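Local coordinates for protein staphylococcal enterotoxin-like toxin (Staphylococcus aureus, PDB 4DXF) that is a superantigen-like toxin, built from an OB fold and a beta-grasp domain, that binds carbohydrate, probably glycans of host cells, at residues I113-S127 against Q148-G160. Residues are numbered along the deposited sequence; the frame is centred on the assembly and turned at random. Where two conformers were deposited one is given.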
loop_
_atom_site.group_PDB
_atom_site.type_symbol
_atom_site.label_atom_id
_atom_site.label_comp_id
_atom_site.label_asym_id
_atom_site.label_seq_id
_atom_site.Cartn_x
_atom_site.Cartn_y
_atom_site.Cartn_z
ATOM N N ILE A 113 -5.554 -9.143 15.533
ATOM C CA ILE A 113 -6.411 -7.952 15.470
ATOM C C ILE A 113 -7.087 -7.759 16.803
ATOM O O ILE A 113 -7.720 -8.699 17.277
ATOM C CB ILE A 113 -7.454 -8.087 14.405
ATOM C CG1 ILE A 113 -6.689 -8.246 13.067
ATOM C CG2 ILE A 113 -8.376 -6.793 14.365
ATOM C CD1 ILE A 113 -7.464 -8.971 11.957
ATOM N N THR A 114 -6.899 -6.583 17.398
ATOM C CA THR A 114 -7.614 -6.335 18.637
ATOM C C THR A 114 -8.493 -5.141 18.319
ATOM O O THR A 114 -7.982 -4.126 17.802
ATOM C CB THR A 114 -6.688 -6.006 19.844
ATOM O OG1 THR A 114 -5.695 -7.017 20.111
ATOM C CG2 THR A 114 -7.512 -5.790 21.148
ATOM N N LYS A 115 -9.800 -5.235 18.645
ATOM C CA LYS A 115 -10.691 -4.164 18.343
ATOM C C LYS A 115 -11.529 -3.761 19.562
ATOM O O LYS A 115 -11.997 -4.645 20.227
ATOM C CB LYS A 115 -11.616 -4.633 17.259
ATOM C CG LYS A 115 -12.777 -3.615 16.931
ATOM C CD LYS A 115 -13.519 -3.894 15.643
ATOM C CE LYS A 115 -14.354 -5.149 15.674
ATOM N NZ LYS A 115 -15.328 -5.108 14.552
ATOM N N GLU A 116 -11.654 -2.454 19.825
ATOM C CA GLU A 116 -12.522 -1.932 20.904
ATOM C C GLU A 116 -13.519 -0.970 20.321
ATOM O O GLU A 116 -13.118 0.061 19.777
ATOM C CB GLU A 116 -11.703 -1.194 21.946
ATOM C CG GLU A 116 -12.587 -0.634 23.095
ATOM C CD GLU A 116 -11.825 -0.182 24.343
ATOM O OE1 GLU A 116 -10.569 -0.068 24.325
ATOM O OE2 GLU A 116 -12.516 0.118 25.347
ATOM N N ASP A 117 -14.812 -1.294 20.440
ATOM C CA ASP A 117 -15.830 -0.465 19.809
ATOM C C ASP A 117 -16.202 0.681 20.770
ATOM O O ASP A 117 -15.622 0.814 21.864
ATOM C CB ASP A 117 -17.025 -1.298 19.331
ATOM C CG ASP A 117 -17.809 -1.923 20.493
ATOM O OD1 ASP A 117 -17.725 -1.387 21.634
ATOM O OD2 ASP A 117 -18.494 -2.938 20.251
ATOM N N ASN A 118 -17.121 1.536 20.336
ATOM C CA ASN A 118 -17.603 2.711 21.064
ATOM C C ASN A 118 -18.271 2.337 22.396
ATOM O O ASN A 118 -18.394 3.151 23.317
ATOM C CB ASN A 118 -18.554 3.538 20.152
ATOM C CG ASN A 118 -19.451 2.665 19.249
ATOM O OD1 ASN A 118 -19.265 1.461 19.133
ATOM N ND2 ASN A 118 -20.416 3.295 18.599
ATOM N N LYS A 119 -18.755 1.100 22.453
ATOM C CA LYS A 119 -19.402 0.562 23.667
ATOM C C LYS A 119 -18.344 0.004 24.632
ATOM O O LYS A 119 -18.691 -0.493 25.710
ATOM C CB LYS A 119 -20.358 -0.587 23.287
ATOM C CG LYS A 119 -21.519 -0.245 22.307
ATOM C CD LYS A 119 -22.272 1.020 22.733
ATOM C CE LYS A 119 -23.108 1.618 21.598
ATOM N NZ LYS A 119 -23.087 3.112 21.702
ATOM N N GLY A 120 -17.066 0.004 24.235
ATOM C CA GLY A 120 -16.026 -0.641 25.041
ATOM C C GLY A 120 -15.944 -2.180 24.926
ATOM O O GLY A 120 -15.285 -2.848 25.732
ATOM N N THR A 121 -16.608 -2.749 23.950
ATOM C CA THR A 121 -16.543 -4.222 23.755
ATOM C C THR A 121 -15.195 -4.579 23.096
ATOM O O THR A 121 -14.873 -3.972 22.102
ATOM C CB THR A 121 -17.684 -4.683 22.870
ATOM O OG1 THR A 121 -18.926 -4.493 23.590
ATOM C CG2 THR A 121 -17.534 -6.223 22.460
ATOM N N ILE A 122 -14.430 -5.521 23.651
ATOM C CA ILE A 122 -13.059 -5.815 23.118
ATOM C C ILE A 122 -13.092 -7.185 22.430
ATOM O O ILE A 122 -13.394 -8.184 23.070
ATOM C CB ILE A 122 -12.025 -5.708 24.255
ATOM C CG1 ILE A 122 -12.124 -4.286 24.831
ATOM C CG2 ILE A 122 -10.532 -6.049 23.774
ATOM C CD1 ILE A 122 -11.034 -3.887 25.747
ATOM N N SER A 123 -12.789 -7.233 21.128
ATOM C CA SER A 123 -12.798 -8.511 20.387
ATOM C C SER A 123 -11.364 -8.793 19.883
ATOM O O SER A 123 -10.518 -7.884 19.842
ATOM C CB SER A 123 -13.794 -8.493 19.189
ATOM O OG SER A 123 -13.495 -7.460 18.219
ATOM N N HIS A 124 -11.103 -10.054 19.530
ATOM C CA HIS A 124 -9.776 -10.453 19.054
ATOM C C HIS A 124 -10.029 -11.259 17.779
ATOM O O HIS A 124 -11.054 -11.949 17.651
ATOM C CB HIS A 124 -9.029 -11.296 20.101
ATOM C CG HIS A 124 -8.813 -10.608 21.417
ATOM N ND1 HIS A 124 -7.871 -9.618 21.604
ATOM C CD2 HIS A 124 -9.423 -10.769 22.614
ATOM C CE1 HIS A 124 -7.909 -9.200 22.856
ATOM N NE2 HIS A 124 -8.856 -9.870 23.487
ATOM N N ASP A 125 -9.155 -11.162 16.797
ATOM C CA ASP A 125 -9.388 -11.923 15.549
ATOM C C ASP A 125 -7.991 -12.177 14.987
ATOM O O ASP A 125 -7.014 -11.574 15.450
ATOM C CB ASP A 125 -10.283 -11.145 14.560
ATOM C CG ASP A 125 -10.696 -11.958 13.309
ATOM O OD1 ASP A 125 -10.751 -13.233 13.387
ATOM O OD2 ASP A 125 -10.956 -11.313 12.233
ATOM N N VAL A 126 -7.932 -13.075 14.017
ATOM C CA VAL A 126 -6.694 -13.545 13.455
ATOM C C VAL A 126 -6.902 -13.750 11.946
ATOM O O VAL A 126 -8.023 -14.007 11.424
ATOM C CB VAL A 126 -6.172 -14.812 14.185
ATOM C CG1 VAL A 126 -6.071 -14.545 15.675
ATOM C CG2 VAL A 126 -7.085 -16.017 13.916
ATOM N N SER A 127 -5.826 -13.509 11.207
ATOM C CA SER A 127 -5.823 -13.822 9.805
ATOM C C SER A 127 -4.381 -14.190 9.428
ATOM O O SER A 127 -3.506 -14.295 10.280
ATOM C CB SER A 127 -6.435 -12.676 8.968
ATOM O OG SER A 127 -5.497 -11.665 8.663
ATOM N N GLN A 148 -8.896 -5.315 3.869
ATOM C CA GLN A 148 -9.286 -6.511 4.618
ATOM C C GLN A 148 -9.995 -6.159 5.941
ATOM O O GLN A 148 -11.006 -6.808 6.336
ATOM C CB GLN A 148 -8.081 -7.353 4.914
ATOM C CG GLN A 148 -8.445 -8.639 5.697
ATOM C CD GLN A 148 -7.207 -9.324 6.266
ATOM O OE1 GLN A 148 -6.156 -9.350 5.624
ATOM N NE2 GLN A 148 -7.324 -9.891 7.477
ATOM N N LEU A 149 -9.503 -5.135 6.605
ATOM C CA LEU A 149 -10.063 -4.792 7.939
ATOM C C LEU A 149 -11.407 -4.161 7.812
ATOM O O LEU A 149 -12.276 -4.346 8.733
ATOM C CB LEU A 149 -9.089 -3.848 8.701
ATOM C CG LEU A 149 -7.760 -4.451 9.188
ATOM C CD1 LEU A 149 -6.860 -3.355 9.665
ATOM C CD2 LEU A 149 -7.910 -5.553 10.265
ATOM N N ILE A 150 -11.593 -3.367 6.750
ATOM C CA ILE A 150 -12.903 -2.861 6.374
ATOM C C ILE A 150 -13.875 -4.003 6.117
ATOM O O ILE A 150 -14.985 -4.029 6.691
ATOM C CB ILE A 150 -12.845 -1.876 5.170
ATOM C CG1 ILE A 150 -11.976 -0.671 5.562
ATOM C CG2 ILE A 150 -14.270 -1.546 4.626
ATOM C CD1 ILE A 150 -11.653 0.299 4.376
ATOM N N GLU A 151 -13.472 -4.949 5.278
ATOM C CA GLU A 151 -14.348 -6.017 4.832
ATOM C C GLU A 151 -14.670 -7.010 5.940
ATOM O O GLU A 151 -15.830 -7.492 6.001
ATOM C CB GLU A 151 -13.698 -6.743 3.627
ATOM C CG GLU A 151 -13.816 -5.970 2.284
ATOM C CD GLU A 151 -13.003 -6.642 1.122
ATOM O OE1 GLU A 151 -12.403 -7.729 1.321
ATOM O OE2 GLU A 151 -12.956 -6.071 0.025
ATOM N N LYS A 152 -13.685 -7.338 6.794
ATOM C CA LYS A 152 -13.838 -8.435 7.743
ATOM C C LYS A 152 -14.063 -7.955 9.180
ATOM O O LYS A 152 -14.592 -8.713 9.981
ATOM C CB LYS A 152 -12.678 -9.403 7.680
ATOM C CG LYS A 152 -12.468 -10.006 6.250
ATOM C CD LYS A 152 -11.288 -11.031 6.226
ATOM C CE LYS A 152 -11.532 -12.252 7.127
ATOM N NZ LYS A 152 -10.255 -13.006 7.502
ATOM N N ASN A 153 -13.723 -6.696 9.488
ATOM C CA ASN A 153 -13.607 -6.249 10.919
ATOM C C ASN A 153 -14.293 -4.944 11.151
ATOM O O ASN A 153 -14.166 -4.314 12.224
ATOM C CB ASN A 153 -12.139 -6.155 11.373
ATOM C CG ASN A 153 -11.403 -7.425 11.163
ATOM O OD1 ASN A 153 -10.727 -7.615 10.150
ATOM N ND2 ASN A 153 -11.569 -8.348 12.082
ATOM N N ASN A 154 -14.967 -4.513 10.116
ATOM C CA ASN A 154 -15.735 -3.281 10.099
ATOM C C ASN A 154 -14.948 -2.008 10.377
ATOM O O ASN A 154 -15.480 -0.999 10.891
ATOM C CB ASN A 154 -17.015 -3.380 10.987
ATOM C CG ASN A 154 -18.065 -2.361 10.581
ATOM O OD1 ASN A 154 -18.194 -2.014 9.380
ATOM N ND2 ASN A 154 -18.818 -1.849 11.574
ATOM N N LEU A 155 -13.656 -1.996 9.977
ATOM C CA LEU A 155 -12.937 -0.760 10.094
ATOM C C LEU A 155 -13.616 0.302 9.284
ATOM O O LEU A 155 -14.117 0.089 8.178
ATOM C CB LEU A 155 -11.471 -0.888 9.632
ATOM C CG LEU A 155 -10.652 0.415 9.731
ATOM C CD1 LEU A 155 -10.171 0.692 11.111
ATOM C CD2 LEU A 155 -9.431 0.054 8.802
ATOM N N TYR A 156 -13.635 1.476 9.874
ATOM C CA TYR A 156 -14.301 2.656 9.318
ATOM C C TYR A 156 -15.812 2.517 9.286
ATOM O O TYR A 156 -16.474 3.233 8.542
ATOM C CB TYR A 156 -13.729 3.136 7.976
ATOM C CG TYR A 156 -12.229 3.338 8.013
ATOM C CD1 TYR A 156 -11.600 4.010 9.076
ATOM C CD2 TYR A 156 -11.417 2.830 6.970
ATOM C CE1 TYR A 156 -10.198 4.204 9.112
ATOM C CE2 TYR A 156 -10.037 3.013 6.995
ATOM C CZ TYR A 156 -9.405 3.643 8.058
ATOM O OH TYR A 156 -8.009 3.856 8.202
ATOM N N GLY A 157 -16.317 1.619 10.130
ATOM C CA GLY A 157 -17.756 1.413 10.288
ATOM C C GLY A 157 -18.160 2.169 11.538
ATOM O O GLY A 157 -18.403 3.370 11.472
ATOM N N ASN A 158 -18.120 1.445 12.661
ATOM C CA ASN A 158 -18.331 1.877 14.044
ATOM C C ASN A 158 -17.112 2.644 14.582
ATOM O O ASN A 158 -17.264 3.682 15.250
ATOM C CB ASN A 158 -18.570 0.617 14.927
ATOM C CG ASN A 158 -17.535 -0.592 14.577
ATOM O OD1 ASN A 158 -16.618 -0.430 13.736
ATOM N ND2 ASN A 158 -17.698 -1.770 15.225
ATOM N N VAL A 159 -15.899 2.158 14.268
ATOM C CA VAL A 159 -14.652 2.735 14.810
ATOM C C VAL A 159 -13.608 2.871 13.674
ATOM O O VAL A 159 -13.636 2.084 12.707
ATOM C CB VAL A 159 -14.015 1.926 15.987
ATOM C CG1 VAL A 159 -14.767 2.153 17.353
ATOM C CG2 VAL A 159 -13.877 0.438 15.661
ATOM N N GLY A 160 -12.734 3.862 13.790
ATOM C CA GLY A 160 -11.806 4.194 12.660
ATOM C C GLY A 160 -10.466 4.784 13.049
ATOM O O GLY A 160 -9.949 5.606 12.321
HETATM O O HOH W 1 -13.093 -11.662 11.067
#
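Lys-115 and Asn-153 face each other where the beta-hairpin 113-127 lies against the C-terminal part of helix 138-153. Strand 122-127 runs at 122° to the helical segment 148-153, their axes 11.3 Å apart; beyond the helix the two segments draw closer, Asp-117 and Val-159 having CA atoms 6.1 Å apart. Lys-115 extends toward the helix with CG anti to its backbone nitrogen, bends at chi3, and sets NZ 2.7 Å from Asn-153 O, above the carbonyl plane rather than on a lone pair. Such a cation near the C-terminal end of a helix probably suits the helix dipole. The amide of Asn-153 turns to the other strand: ND2 lies 3.0 Å from Asp-125 OD2, taking its anti lone pair, with amide and carboxylate planes 53° apart. At the hairpin's far end, extended Gln-148 donates an NE2 hydrogen to Ser-127 OG (2.8 Å, 161°), nearly in the amide plane. An apolar contact flanks these bonds, Ile-113 CD1 meeting Leu-149 CD2 at 3.8 Å, and Val-159 CG1 rests against Glu-116 O and Asp-117 CA. The contact thus packs helix 138-153 against one face of the five-stranded beta-grasp sheet, at its 107-116/122-131 side, where Ile-113 and Leu-149 both touch Val-201, and Val-159 touches Ile-203, of adjoining strand 196-203.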